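PDB 4AJ9: catalase-3 from Neurospora crassa, which is a heme catalase that breaks hydrogen peroxide down to oxygen and water, and so probably protects cells against its toxicity. Local coordinates for residues F214-E219 with R335-T340; Q483-S488 with T509-N514; L537-G542 with E595-G600. All blocks are in the same frame, centred on the assembly; numbering follows the deposited sequence.

Contact 1: F214-E219 with R335-T340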
ATOM      1  N   PHE C 214      28.568 -20.301  -4.974  1.00  7.07           N
ATOM      2  CA  PHE C 214      28.629 -19.569  -3.715  1.00  4.36           C
ATOM      3  C   PHE C 214      29.958 -19.896  -3.054  1.00  5.10           C
ATOM      4  O   PHE C 214      30.828 -20.511  -3.682  1.00  5.15           O
ATOM      5  CB  PHE C 214      27.458 -19.947  -2.806  1.00  5.97           C
ATOM      6  CG  PHE C 214      26.123 -19.441  -3.293  1.00  7.02           C
ATOM      7  CD1 PHE C 214      25.393 -20.167  -4.223  1.00  5.30           C
ATOM      8  CD2 PHE C 214      25.600 -18.243  -2.823  1.00  7.08           C
ATOM      9  CE1 PHE C 214      24.169 -19.715  -4.676  1.00  4.15           C
ATOM     10  CE2 PHE C 214      24.362 -17.779  -3.268  1.00  9.01           C
ATOM     11  CZ  PHE C 214      23.651 -18.511  -4.205  1.00  3.46           C
ATOM     12  N   ARG C 215      30.130 -19.471  -1.806  1.00  7.37           N
ATOM     13  CA  ARG C 215      31.311 -19.846  -1.039  1.00  6.92           C
ATOM     14  C   ARG C 215      30.926 -20.479   0.290  1.00  9.87           C
ATOM     15  O   ARG C 215      30.032 -19.991   0.989  1.00  7.93           O
ATOM     16  CB  ARG C 215      32.203 -18.627  -0.772  1.00  9.40           C
ATOM     17  CG  ARG C 215      32.976 -18.139  -1.988  1.00  7.97           C
ATOM     18  CD  ARG C 215      33.730 -16.838  -1.709  1.00  6.72           C
ATOM     19  NE  ARG C 215      34.790 -16.648  -2.700  1.00  7.74           N
ATOM     20  CZ  ARG C 215      34.788 -15.710  -3.640  1.00 12.12           C
ATOM     21  NH1 ARG C 215      33.791 -14.838  -3.706  1.00 10.49           N
ATOM     22  NH2 ARG C 215      35.798 -15.636  -4.503  1.00  8.48           N
ATOM     23  N   LEU C 216      31.612 -21.562   0.640  1.00  5.15           N
ATOM     24  CA  LEU C 216      31.563 -22.073   2.007  1.00  3.61           C
ATOM     25  C   LEU C 216      32.780 -21.507   2.715  1.00  5.90           C
ATOM     26  O   LEU C 216      33.866 -21.456   2.137  1.00  7.17           O
ATOM     27  CB  LEU C 216      31.576 -23.605   2.042  1.00  4.05           C
ATOM     28  CG  LEU C 216      30.380 -24.310   1.409  1.00 12.44           C
ATOM     29  CD1 LEU C 216      30.486 -25.820   1.637  1.00  8.66           C
ATOM     30  CD2 LEU C 216      29.074 -23.759   1.997  1.00  4.26           C
ATOM     31  N   VAL C 217      32.586 -21.061   3.955  1.00  5.88           N
ATOM     32  CA  VAL C 217      33.631 -20.385   4.711  1.00  7.49           C
ATOM     33  C   VAL C 217      33.721 -20.997   6.099  1.00 10.32           C
ATOM     34  O   VAL C 217      32.712 -21.119   6.796  1.00 10.15           O
ATOM     35  CB  VAL C 217      33.342 -18.876   4.828  1.00  5.20           C
ATOM     36  CG1 VAL C 217      34.509 -18.154   5.524  1.00  8.74           C
ATOM     37  CG2 VAL C 217      33.096 -18.289   3.449  1.00  9.36           C
ATOM     38  N   THR C 218      34.921 -21.422   6.488  1.00  9.12           N
ATOM     39  CA  THR C 218      35.114 -22.023   7.804  1.00  8.44           C
ATOM     40  C   THR C 218      35.340 -20.931   8.848  1.00  9.73           C
ATOM     41  O   THR C 218      35.530 -19.769   8.497  1.00  6.61           O
ATOM     42  CB  THR C 218      36.335 -22.971   7.827  1.00  8.59           C
ATOM     43  OG1 THR C 218      37.505 -22.242   7.447  1.00 14.72           O
ATOM     44  CG2 THR C 218      36.144 -24.138   6.876  1.00  9.83           C
ATOM     45  N   GLU C 219      35.358 -21.317  10.124  1.00 11.31           N
ATOM     46  CA  GLU C 219      35.568 -20.368  11.225  1.00 13.73           C
ATOM     47  C   GLU C 219      36.798 -19.478  11.045  1.00 15.40           C
ATOM     48  O   GLU C 219      36.771 -18.299  11.399  1.00 15.06           O
ATOM     49  CB  GLU C 219      35.712 -21.106  12.557  1.00 15.26           C
ATOM     50  CG  GLU C 219      34.579 -22.048  12.908  1.00 22.18           C
ATOM     51  CD  GLU C 219      33.249 -21.339  13.078  1.00 28.30           C
ATOM     52  OE1 GLU C 219      33.228 -20.086  13.077  1.00 27.86           O
ATOM     53  OE2 GLU C 219      32.221 -22.039  13.217  1.00 21.85           O
ATOM     54  N   ARG C 335      26.231 -17.157   8.682  1.00  6.82           N
ATOM     55  CA  ARG C 335      27.646 -17.408   8.946  1.00  4.32           C
ATOM     56  C   ARG C 335      28.042 -18.768   8.396  1.00  5.37           C
ATOM     57  O   ARG C 335      27.364 -19.763   8.656  1.00  6.92           O
ATOM     58  CB  ARG C 335      27.905 -17.396  10.452  1.00  8.86           C
ATOM     59  CG  ARG C 335      29.371 -17.607  10.829  1.00  9.37           C
ATOM     60  CD  ARG C 335      29.533 -17.625  12.352  1.00 12.57           C
ATOM     61  NE  ARG C 335      30.884 -18.005  12.772  1.00 14.92           N
ATOM     62  CZ  ARG C 335      31.821 -17.141  13.151  1.00 17.32           C
ATOM     63  NH1 ARG C 335      31.569 -15.836  13.161  1.00 11.12           N
ATOM     64  NH2 ARG C 335      33.016 -17.582  13.522  1.00 19.49           N
ATOM     65  N   GLY C 336      29.146 -18.816   7.653  1.00  8.08           N
ATOM     66  CA  GLY C 336      29.592 -20.055   7.036  1.00  7.08           C
ATOM     67  C   GLY C 336      29.360 -20.109   5.532  1.00  7.68           C
ATOM     68  O   GLY C 336      29.868 -20.994   4.848  1.00  6.25           O
ATOM     69  N   VAL C 337      28.588 -19.159   5.012  1.00  4.74           N
ATOM     70  CA  VAL C 337      28.306 -19.098   3.588  1.00  2.55           C
ATOM     71  C   VAL C 337      28.558 -17.665   3.132  1.00  7.86           C
ATOM     72  O   VAL C 337      28.346 -16.730   3.908  1.00  6.30           O
ATOM     73  CB  VAL C 337      26.829 -19.476   3.301  1.00  3.00           C
ATOM     74  CG1 VAL C 337      26.542 -19.475   1.805  1.00  2.01           C
ATOM     75  CG2 VAL C 337      26.490 -20.841   3.911  1.00  5.34           C
ATOM     76  N   ASP C 338      29.024 -17.496   1.893  1.00  8.79           N
ATOM     77  CA  ASP C 338      29.232 -16.166   1.312  1.00  5.77           C
ATOM     78  C   ASP C 338      28.827 -16.128  -0.161  1.00  5.94           C
ATOM     79  O   ASP C 338      28.632 -17.173  -0.788  1.00  6.48           O
ATOM     80  CB  ASP C 338      30.691 -15.728   1.457  1.00  4.34           C
ATOM     81  CG  ASP C 338      30.871 -14.213   1.318  1.00  5.01           C
ATOM     82  OD1 ASP C 338      29.858 -13.486   1.313  1.00  7.47           O
ATOM     83  OD2 ASP C 338      32.030 -13.747   1.223  1.00  7.92           O
ATOM     84  N   PHE C 339      28.723 -14.915  -0.709  1.00  4.56           N
ATOM     85  CA  PHE C 339      28.366 -14.720  -2.110  1.00  3.85           C
ATOM     86  C   PHE C 339      29.596 -14.815  -2.992  1.00  7.06           C
ATOM     87  O   PHE C 339      30.723 -14.803  -2.502  1.00  5.64           O
ATOM     88  CB  PHE C 339      27.733 -13.342  -2.306  1.00  4.76           C
ATOM     89  CG  PHE C 339      26.571 -13.078  -1.393  1.00  5.92           C
ATOM     90  CD1 PHE C 339      25.395 -13.799  -1.524  1.00  2.49           C
ATOM     91  CD2 PHE C 339      26.660 -12.116  -0.394  1.00  4.37           C
ATOM     92  CE1 PHE C 339      24.323 -13.564  -0.670  1.00  7.96           C
ATOM     93  CE2 PHE C 339      25.589 -11.878   0.466  1.00  6.82           C
ATOM     94  CZ  PHE C 339      24.420 -12.604   0.326  1.00  4.33           C
ATOM     95  N   THR C 340      29.373 -14.913  -4.297  1.00  5.25           N
ATOM     96  CA  THR C 340      30.444 -14.659  -5.244  1.00  8.27           C
ATOM     97  C   THR C 340      30.062 -13.506  -6.147  1.00  9.70           C
ATOM     98  O   THR C 340      28.922 -13.013  -6.130  1.00  5.24           O
ATOM     99  CB  THR C 340      30.784 -15.864  -6.132  1.00  5.33           C
ATOM    100  OG1 THR C 340      29.684 -16.140  -7.005  1.00  7.10           O
ATOM    101  CG2 THR C 340      31.129 -17.102  -5.284  1.00  3.56           C
TER
HETATM  102  O   HOH W   1      36.296 -17.651  14.163  1.00 26.54           O
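The salt bridge between E219 and R335 is the shortest polar link of this contact: OE1 of E219 lies 2.6 Å from NH2 of R335, within the guanidinium plane and nearly along the C-O axis of the carboxylate. The two flat groups are almost coplanar, 26° apart. R335 reaches across with a chain extended from CG to NE, whereas E219 folds back at chi2 (-63°) to meet it. Each has a second partner, R416 for OE2 of E219 and the carbonyl of G417 for NH1 of R335. Toward the other end, strands 214-217 and 337-338 pair antiparallel. R215 and D338 form a hydrogen-bonded pair, N of R215 to O of D338 at 2.9 Å and N of D338 to O of R215 at 2.8 Å, and N of V217 donates to O of G336. The R215 side chain then runs past T340, so that NH1 meets O of F339 on a lone pair at 3.3 Å while CG2 of T340 lies over one guanidinium face; NE forms a salt bridge with E280 and NH1 one with E341. On the same side of the sheet, the carboxylate of D338 is bound by T421 and R424. L216 and V337 point to the other side, where CD2 of L216 touches CG2 of V337 at 4.3 Å. Strand 337-338 is thus added to the edge of 214-217 in the antiparallel sheet of the catalase core, and the two buried arginines, compensated by several acidic and carbonyl groups, would be expected to remain charged.

Contact 2: Q483-S488 with T509-N514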
ATOM      1  N   GLN C 483      21.329 -19.237 -34.802  1.00  8.29           N
ATOM      2  CA  GLN C 483      21.847 -19.537 -33.469  1.00  7.75           C
ATOM      3  C   GLN C 483      21.892 -21.027 -33.162  1.00  8.57           C
ATOM      4  O   GLN C 483      22.877 -21.518 -32.613  1.00  9.29           O
ATOM      5  CB  GLN C 483      21.055 -18.785 -32.397  1.00  9.65           C
ATOM      6  CG  GLN C 483      21.192 -17.281 -32.517  1.00  3.70           C
ATOM      7  CD  GLN C 483      22.627 -16.818 -32.354  1.00 11.58           C
ATOM      8  OE1 GLN C 483      23.326 -17.259 -31.442  1.00 10.25           O
ATOM      9  NE2 GLN C 483      23.072 -15.924 -33.234  1.00 12.20           N
ATOM     10  N   LEU C 484      20.832 -21.757 -33.491  1.00  6.91           N
ATOM     11  CA  LEU C 484      20.850 -23.191 -33.220  1.00  6.88           C
ATOM     12  C   LEU C 484      22.017 -23.832 -33.956  1.00 10.39           C
ATOM     13  O   LEU C 484      22.665 -24.732 -33.437  1.00  9.86           O
ATOM     14  CB  LEU C 484      19.549 -23.855 -33.663  1.00 10.73           C
ATOM     15  CG  LEU C 484      18.307 -23.456 -32.867  1.00 11.31           C
ATOM     16  CD1 LEU C 484      17.077 -24.113 -33.484  1.00 10.67           C
ATOM     17  CD2 LEU C 484      18.461 -23.840 -31.394  1.00  5.42           C
ATOM     18  N   ASN C 485      22.261 -23.354 -35.176  1.00  7.73           N
ATOM     19  CA  ASN C 485      23.317 -23.890 -36.018  1.00  9.07           C
ATOM     20  C   ASN C 485      24.712 -23.744 -35.418  1.00 10.70           C
ATOM     21  O   ASN C 485      25.629 -24.483 -35.787  1.00 13.70           O
ATOM     22  CB  ASN C 485      23.300 -23.220 -37.395  1.00 14.93           C
ATOM     23  CG  ASN C 485      24.236 -23.911 -38.385  1.00 12.90           C
ATOM     24  OD1 ASN C 485      24.281 -25.134 -38.445  1.00 12.02           O
ATOM     25  ND2 ASN C 485      24.995 -23.129 -39.139  1.00 14.18           N
ATOM     26  N   LYS C 486      24.882 -22.775 -34.521  1.00 10.10           N
ATOM     27  CA  LYS C 486      26.170 -22.551 -33.878  1.00 11.33           C
ATOM     28  C   LYS C 486      26.393 -23.583 -32.788  1.00 12.35           C
ATOM     29  O   LYS C 486      27.517 -23.811 -32.334  1.00 13.82           O
ATOM     30  CB  LYS C 486      26.252 -21.139 -33.292  1.00 13.84           C
ATOM     31  CG  LYS C 486      26.463 -20.056 -34.321  1.00  6.71           C
ATOM     32  CD  LYS C 486      26.515 -18.705 -33.644  1.00 16.10           C
ATOM     33  CE  LYS C 486      26.445 -17.562 -34.651  1.00 30.46           C
ATOM     34  NZ  LYS C 486      27.671 -17.452 -35.489  1.00 28.15           N
ATOM     35  N   ILE C 487      25.305 -24.212 -32.372  1.00  8.95           N
ATOM     36  CA  ILE C 487      25.359 -25.247 -31.361  1.00 11.53           C
ATOM     37  C   ILE C 487      25.538 -26.619 -32.003  1.00 15.12           C
ATOM     38  O   ILE C 487      26.381 -27.409 -31.580  1.00 12.16           O
ATOM     39  CB  ILE C 487      24.070 -25.256 -30.516  1.00 12.70           C
ATOM     40  CG1 ILE C 487      23.990 -23.996 -29.650  1.00 11.52           C
ATOM     41  CG2 ILE C 487      24.015 -26.484 -29.645  1.00  7.58           C
ATOM     42  CD1 ILE C 487      22.660 -23.853 -28.915  1.00  9.32           C
ATOM     43  N   SER C 488      24.728 -26.894 -33.023  1.00  9.63           N
ATOM     44  CA  SER C 488      24.766 -28.172 -33.717  1.00 12.45           C
ATOM     45  C   SER C 488      24.130 -28.038 -35.093  1.00 16.47           C
ATOM     46  O   SER C 488      22.967 -27.662 -35.218  1.00 10.51           O
ATOM     47  CB  SER C 488      24.034 -29.240 -32.903  1.00 14.16           C
ATOM     48  OG  SER C 488      23.807 -30.408 -33.671  1.00 13.33           O
ATOM     49  N   THR C 509      32.708 -23.605 -35.247  1.00 12.20           N
ATOM     50  CA  THR C 509      33.511 -22.969 -34.203  1.00 12.31           C
ATOM     51  C   THR C 509      33.314 -23.635 -32.833  1.00 17.86           C
ATOM     52  O   THR C 509      34.280 -23.976 -32.140  1.00 13.86           O
ATOM     53  CB  THR C 509      33.182 -21.465 -34.099  1.00 14.81           C
ATOM     54  OG1 THR C 509      33.323 -20.861 -35.388  1.00 18.69           O
ATOM     55  CG2 THR C 509      34.110 -20.757 -33.094  1.00 10.26           C
ATOM     56  N   TYR C 510      32.060 -23.854 -32.453  1.00 10.80           N
ATOM     57  CA  TYR C 510      31.786 -24.383 -31.126  1.00 13.93           C
ATOM     58  C   TYR C 510      31.414 -25.875 -31.097  1.00 10.08           C
ATOM     59  O   TYR C 510      31.202 -26.428 -30.032  1.00 13.50           O
ATOM     60  CB  TYR C 510      30.719 -23.521 -30.424  1.00  8.79           C
ATOM     61  CG  TYR C 510      31.127 -22.066 -30.239  1.00  9.82           C
ATOM     62  CD1 TYR C 510      31.809 -21.656 -29.102  1.00 11.99           C
ATOM     63  CD2 TYR C 510      30.819 -21.112 -31.194  1.00  9.52           C
ATOM     64  CE1 TYR C 510      32.181 -20.341 -28.923  1.00 11.57           C
ATOM     65  CE2 TYR C 510      31.198 -19.789 -31.034  1.00  9.51           C
ATOM     66  CZ  TYR C 510      31.880 -19.411 -29.893  1.00 12.45           C
ATOM     67  OH  TYR C 510      32.253 -18.098 -29.712  1.00 18.58           O
ATOM     68  N   TYR C 511      31.347 -26.530 -32.255  1.00  9.64           N
ATOM     69  CA  TYR C 511      30.948 -27.940 -32.285  1.00 13.18           C
ATOM     70  C   TYR C 511      31.952 -28.807 -31.520  1.00  9.23           C
ATOM     71  O   TYR C 511      33.143 -28.536 -31.526  1.00 10.50           O
ATOM     72  CB  TYR C 511      30.852 -28.477 -33.718  1.00 14.02           C
ATOM     73  CG  TYR C 511      29.852 -27.810 -34.635  1.00 14.71           C
ATOM     74  CD1 TYR C 511      28.899 -26.908 -34.156  1.00 12.85           C
ATOM     75  CD2 TYR C 511      29.853 -28.095 -35.994  1.00 14.24           C
ATOM     76  CE1 TYR C 511      27.996 -26.301 -35.019  1.00 13.08           C
ATOM     77  CE2 TYR C 511      28.953 -27.500 -36.857  1.00 10.39           C
ATOM     78  CZ  TYR C 511      28.030 -26.604 -36.371  1.00 12.36           C
ATOM     79  OH  TYR C 511      27.147 -26.018 -37.259  1.00 11.67           O
ATOM     80  N   HIS C 512      31.463 -29.852 -30.867  1.00  9.77           N
ATOM     81  CA  HIS C 512      32.332 -30.802 -30.185  1.00 11.96           C
ATOM     82  C   HIS C 512      31.496 -32.026 -29.878  1.00 17.13           C
ATOM     83  O   HIS C 512      30.273 -31.988 -30.031  1.00 11.99           O
ATOM     84  CB  HIS C 512      32.903 -30.195 -28.900  1.00 14.51           C
ATOM     85  CG  HIS C 512      31.885 -29.995 -27.817  1.00 14.80           C
ATOM     86  ND1 HIS C 512      31.528 -30.995 -26.938  1.00 13.05           N
ATOM     87  CD2 HIS C 512      31.152 -28.909 -27.468  1.00 14.50           C
ATOM     88  CE1 HIS C 512      30.618 -30.535 -26.094  1.00 14.63           C
ATOM     89  NE2 HIS C 512      30.372 -29.271 -26.394  1.00 12.80           N
ATOM     90  N   ASN C 513      32.146 -33.104 -29.444  1.00  9.88           N
ATOM     91  CA  ASN C 513      31.459 -34.370 -29.176  1.00  9.96           C
ATOM     92  C   ASN C 513      31.493 -34.782 -27.710  1.00 16.70           C
ATOM     93  O   ASN C 513      31.207 -35.929 -27.378  1.00 12.20           O
ATOM     94  CB  ASN C 513      32.090 -35.489 -30.004  1.00 19.94           C
ATOM     95  CG  ASN C 513      32.176 -35.136 -31.466  1.00 32.43           C
ATOM     96  OD1 ASN C 513      31.208 -34.654 -32.050  1.00 24.65           O
ATOM     97  ND2 ASN C 513      33.343 -35.345 -32.063  1.00 27.86           N
ATOM     98  N   ASN C 514      31.856 -33.857 -26.833  1.00  9.12           N
ATOM     99  CA  ASN C 514      31.945 -34.192 -25.413  1.00 14.80           C
ATOM    100  C   ASN C 514      30.588 -34.523 -24.779  1.00 18.62           C
ATOM    101  O   ASN C 514      29.552 -33.986 -25.169  1.00 10.21           O
ATOM    102  CB  ASN C 514      32.669 -33.080 -24.650  1.00 11.53           C
ATOM    103  CG  ASN C 514      34.147 -33.010 -25.001  1.00 24.94           C
ATOM    104  OD1 ASN C 514      34.843 -34.022 -24.980  1.00 29.37           O
ATOM    105  ND2 ASN C 514      34.625 -31.820 -25.344  1.00 21.35           N
TER
HETATM  106  O   HOH W   2      29.705 -23.291 -33.723  1.00  8.80           O
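The last residues of segment 483-488, on helix 474-487 in the helical region that follows the catalase core, are met here by Y510 and Y511 from the long loop leading to strand 533-537. Y511 makes the direct polar link: its OH donates to the backbone O of N485 at 2.6 Å, with a C=O...O angle of 162°. The ring comes in edge-on, with the carbonyl oxygens of N485 and K486 near its plane; CE1 of Y511 is 3.7 Å from O of K486. Beyond it, CD1 of Y511 lies 3.6 Å from O of I487. The N485 side chain, with CG swung away from its own backbone N (chi1 -170°), brings OD1 close to the tyrosine OH without a hydrogen bond, the amide turned 70° from the ring; OD1 is bonded instead to ND2 of N489, and ND2 of N485 to O of Q505. The same tyrosine OH also receives N-H of D507. Y510 packs CB against O of K486, and a water 2.7 Å from N of Y510 bridges it to that oxygen. Three successive carbonyls are therefore each given a donor: O of N485 receives the Y511 phenol, O of K486 the water, and O of I487 the R446 guanidinium.

Contact 3: L537-G542 with E595-G600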
ATOM      1  N   LEU C 537      -9.289 -49.554 -15.862  1.00  6.88           N
ATOM      2  CA  LEU C 537     -10.510 -49.381 -16.640  1.00  7.48           C
ATOM      3  C   LEU C 537     -11.429 -50.592 -16.478  1.00 12.85           C
ATOM      4  O   LEU C 537     -11.096 -51.692 -16.924  1.00 15.18           O
ATOM      5  CB  LEU C 537     -10.167 -49.190 -18.118  1.00  6.38           C
ATOM      6  CG  LEU C 537      -9.057 -48.169 -18.381  1.00  9.75           C
ATOM      7  CD1 LEU C 537      -8.967 -47.804 -19.859  1.00  9.78           C
ATOM      8  CD2 LEU C 537      -9.313 -46.930 -17.535  1.00 10.21           C
ATOM      9  N   SER C 538     -12.583 -50.384 -15.849  1.00 12.18           N
ATOM     10  CA  SER C 538     -13.533 -51.465 -15.587  1.00  9.66           C
ATOM     11  C   SER C 538     -14.938 -51.151 -16.101  1.00 15.12           C
ATOM     12  O   SER C 538     -15.129 -50.258 -16.931  1.00 13.20           O
ATOM     13  CB  SER C 538     -13.577 -51.782 -14.085  1.00 11.71           C
ATOM     14  OG  SER C 538     -14.276 -52.995 -13.824  1.00 10.12           O
ATOM     15  N   THR C 539     -15.923 -51.884 -15.593  1.00 10.99           N
ATOM     16  CA  THR C 539     -17.303 -51.688 -16.014  1.00 18.56           C
ATOM     17  C   THR C 539     -18.249 -52.148 -14.919  1.00 12.45           C
ATOM     18  O   THR C 539     -17.895 -53.017 -14.124  1.00 16.44           O
ATOM     19  CB  THR C 539     -17.606 -52.421 -17.347  1.00 19.73           C
ATOM     20  OG1 THR C 539     -18.990 -52.265 -17.685  1.00 18.22           O
ATOM     21  CG2 THR C 539     -17.269 -53.911 -17.246  1.00 15.97           C
ATOM     22  N   THR C 540     -19.443 -51.556 -14.862  1.00  9.00           N
ATOM     23  CA  THR C 540     -20.415 -51.921 -13.834  1.00 17.99           C
ATOM     24  C   THR C 540     -21.146 -53.218 -14.180  1.00 22.39           C
ATOM     25  O   THR C 540     -21.776 -53.833 -13.320  1.00 20.03           O
ATOM     26  CB  THR C 540     -21.439 -50.789 -13.566  1.00 13.75           C
ATOM     27  OG1 THR C 540     -22.128 -50.459 -14.776  1.00 14.56           O
ATOM     28  CG2 THR C 540     -20.723 -49.548 -13.047  1.00 12.66           C
ATOM     29  N   LYS C 541     -21.039 -53.634 -15.439  1.00 20.87           N
ATOM     30  CA  LYS C 541     -21.710 -54.836 -15.914  1.00 24.19           C
ATOM     31  C   LYS C 541     -20.818 -56.055 -15.737  1.00 30.93           C
ATOM     32  O   LYS C 541     -19.604 -55.973 -15.925  1.00 32.04           O
ATOM     33  CB  LYS C 541     -22.071 -54.694 -17.390  1.00 21.33           C
ATOM     34  CG  LYS C 541     -22.704 -53.369 -17.771  1.00 37.58           C
ATOM     35  CD  LYS C 541     -23.908 -53.038 -16.915  1.00 43.22           C
ATOM     36  CE  LYS C 541     -24.838 -52.085 -17.650  1.00 45.90           C
ATOM     37  NZ  LYS C 541     -24.115 -51.314 -18.704  1.00 48.19           N
ATOM     38  N   GLY C 542     -21.422 -57.190 -15.393  1.00 28.56           N
ATOM     39  CA  GLY C 542     -20.681 -58.436 -15.269  1.00 27.58           C
ATOM     40  C   GLY C 542     -19.831 -58.484 -14.015  1.00 33.94           C
ATOM     41  O   GLY C 542     -20.098 -57.771 -13.051  1.00 31.69           O
ATOM     42  N   GLU C 595     -13.572 -54.946 -21.772  1.00 14.54           N
ATOM     43  CA  GLU C 595     -13.489 -54.845 -23.227  1.00 16.51           C
ATOM     44  C   GLU C 595     -14.837 -54.435 -23.819  1.00 12.66           C
ATOM     45  O   GLU C 595     -14.907 -53.874 -24.917  1.00 12.70           O
ATOM     46  CB  GLU C 595     -12.997 -56.161 -23.848  1.00 21.05           C
ATOM     47  CG  GLU C 595     -13.915 -57.356 -23.640  1.00 14.69           C
ATOM     48  CD  GLU C 595     -13.577 -58.164 -22.405  1.00 24.78           C
ATOM     49  OE1 GLU C 595     -12.893 -57.636 -21.501  1.00 22.16           O
ATOM     50  OE2 GLU C 595     -13.993 -59.338 -22.341  1.00 24.26           O
ATOM     51  N   ARG C 596     -15.907 -54.698 -23.078  1.00 13.62           N
ATOM     52  CA  ARG C 596     -17.252 -54.347 -23.536  1.00 19.93           C
ATOM     53  C   ARG C 596     -17.503 -52.843 -23.732  1.00 22.97           C
ATOM     54  O   ARG C 596     -18.474 -52.455 -24.388  1.00 17.93           O
ATOM     55  CB  ARG C 596     -18.316 -54.945 -22.608  1.00  9.12           C
ATOM     56  CG  ARG C 596     -18.230 -54.484 -21.162  1.00 21.72           C
ATOM     57  CD  ARG C 596     -19.495 -54.880 -20.419  1.00 30.84           C
ATOM     58  NE  ARG C 596     -20.677 -54.426 -21.145  1.00 38.91           N
ATOM     59  CZ  ARG C 596     -21.297 -53.271 -20.920  1.00 39.11           C
ATOM     60  NH1 ARG C 596     -20.862 -52.450 -19.970  1.00 32.80           N
ATOM     61  NH2 ARG C 596     -22.357 -52.939 -21.643  1.00 25.49           N
ATOM     62  N   VAL C 597     -16.649 -51.992 -23.168  1.00 15.08           N
ATOM     63  CA  VAL C 597     -16.854 -50.548 -23.318  1.00 12.16           C
ATOM     64  C   VAL C 597     -15.935 -49.967 -24.376  1.00 14.03           C
ATOM     65  O   VAL C 597     -15.908 -48.757 -24.597  1.00 17.41           O
ATOM     66  CB  VAL C 597     -16.718 -49.776 -21.977  1.00 12.11           C
ATOM     67  CG1 VAL C 597     -17.685 -50.337 -20.945  1.00 12.41           C
ATOM     68  CG2 VAL C 597     -15.281 -49.814 -21.463  1.00 13.69           C
ATOM     69  N   PHE C 598     -15.199 -50.846 -25.053  1.00 16.74           N
ATOM     70  CA  PHE C 598     -14.316 -50.426 -26.139  1.00 21.16           C
ATOM     71  C   PHE C 598     -14.936 -50.603 -27.522  1.00 18.71           C
ATOM     72  O   PHE C 598     -14.386 -50.129 -28.514  1.00 25.03           O
ATOM     73  CB  PHE C 598     -12.972 -51.155 -26.047  1.00 15.58           C
ATOM     74  CG  PHE C 598     -12.170 -50.761 -24.848  1.00 14.24           C
ATOM     75  CD1 PHE C 598     -12.524 -51.212 -23.591  1.00 15.80           C
ATOM     76  CD2 PHE C 598     -11.088 -49.910 -24.972  1.00 16.85           C
ATOM     77  CE1 PHE C 598     -11.801 -50.839 -22.470  1.00 14.80           C
ATOM     78  CE2 PHE C 598     -10.359 -49.537 -23.855  1.00 12.91           C
ATOM     79  CZ  PHE C 598     -10.721 -50.001 -22.608  1.00 14.17           C
ATOM     80  N   SER C 599     -16.082 -51.274 -27.587  1.00 18.60           N
ATOM     81  CA  SER C 599     -16.811 -51.402 -28.851  1.00 27.11           C
ATOM     82  C   SER C 599     -18.269 -51.780 -28.617  1.00 30.92           C
ATOM     83  O   SER C 599     -18.634 -52.243 -27.535  1.00 39.59           O
ATOM     84  CB  SER C 599     -16.162 -52.452 -29.753  1.00 29.45           C
ATOM     85  OG  SER C 599     -16.443 -53.754 -29.269  1.00 35.74           O
ATOM     86  N   GLY C 600     -19.096 -51.588 -29.639  1.00 35.39           N
ATOM     87  CA  GLY C 600     -20.498 -51.953 -29.558  1.00 39.17           C
ATOM     88  C   GLY C 600     -21.304 -51.044 -28.651  1.00 45.62           C
ATOM     89  O   GLY C 600     -21.032 -49.846 -28.553  1.00 37.20           O
TER
HETATM   90  O   HOH W   3     -23.896 -50.609 -21.615  1.00 32.77           O
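R596 and K541 cross at about a right angle, the lysine chain lying over one face of the R596 guanidinium, offset toward its rim. In the plane of the same guanidinium, T539 takes the edge: NH1 of R596 donates to OG1 of T539 at 3.0 Å, with an N-H...O angle of 145°. T539 presents this oxygen because OG1 stands opposite the backbone N (chi1 177°), and the hydroxyl is also hydrogen-bonded to E567, whose carboxylate forms a long, weak ion pair with R596. NZ of K541 is modelled near the guanidinium, a doubtful placement; a water that accepts from NH2 of R596 and, weakly, from NZ, and probably E567, may ease the repulsion. Deeper in, CG1 of V597 rests against OG1 of T539. The side chains of L537 and F598 cross at about a right angle, CD1 of L537 near the ring plane at the edge, 3.9 Å from CZ of F598. In this C-terminal domain of long catalases, of the class I glutaminase clan, the contact joins two loops that follow adjacent parallel strands, 533-537 and 587-590, the two middle strands of the sheet. The first loop leads into helix 544-557; from the second, F598 touches both helix 612-622 and helix 634-639.

The three contacts follow one another along the chain without touching. Contact 1 belongs to the catalase core and is the one near the heme: the side chain of F214 is about 7 Å from the cofactor and about 10 Å from that of Y352, the probable axial ligand of the iron. Contact 2, in the helical region, has its centre 36 Å from that of contact 1, with nearest atoms about 22 Å apart. Contact 3, in the C-terminal domain, lies across the chain's centre from contact 1, their centres 63 Å apart; it is 53 Å from contact 2, centre to centre. Contacts 2 and 3 both lie away from the heme and the probable catalytic residues H65 and N138.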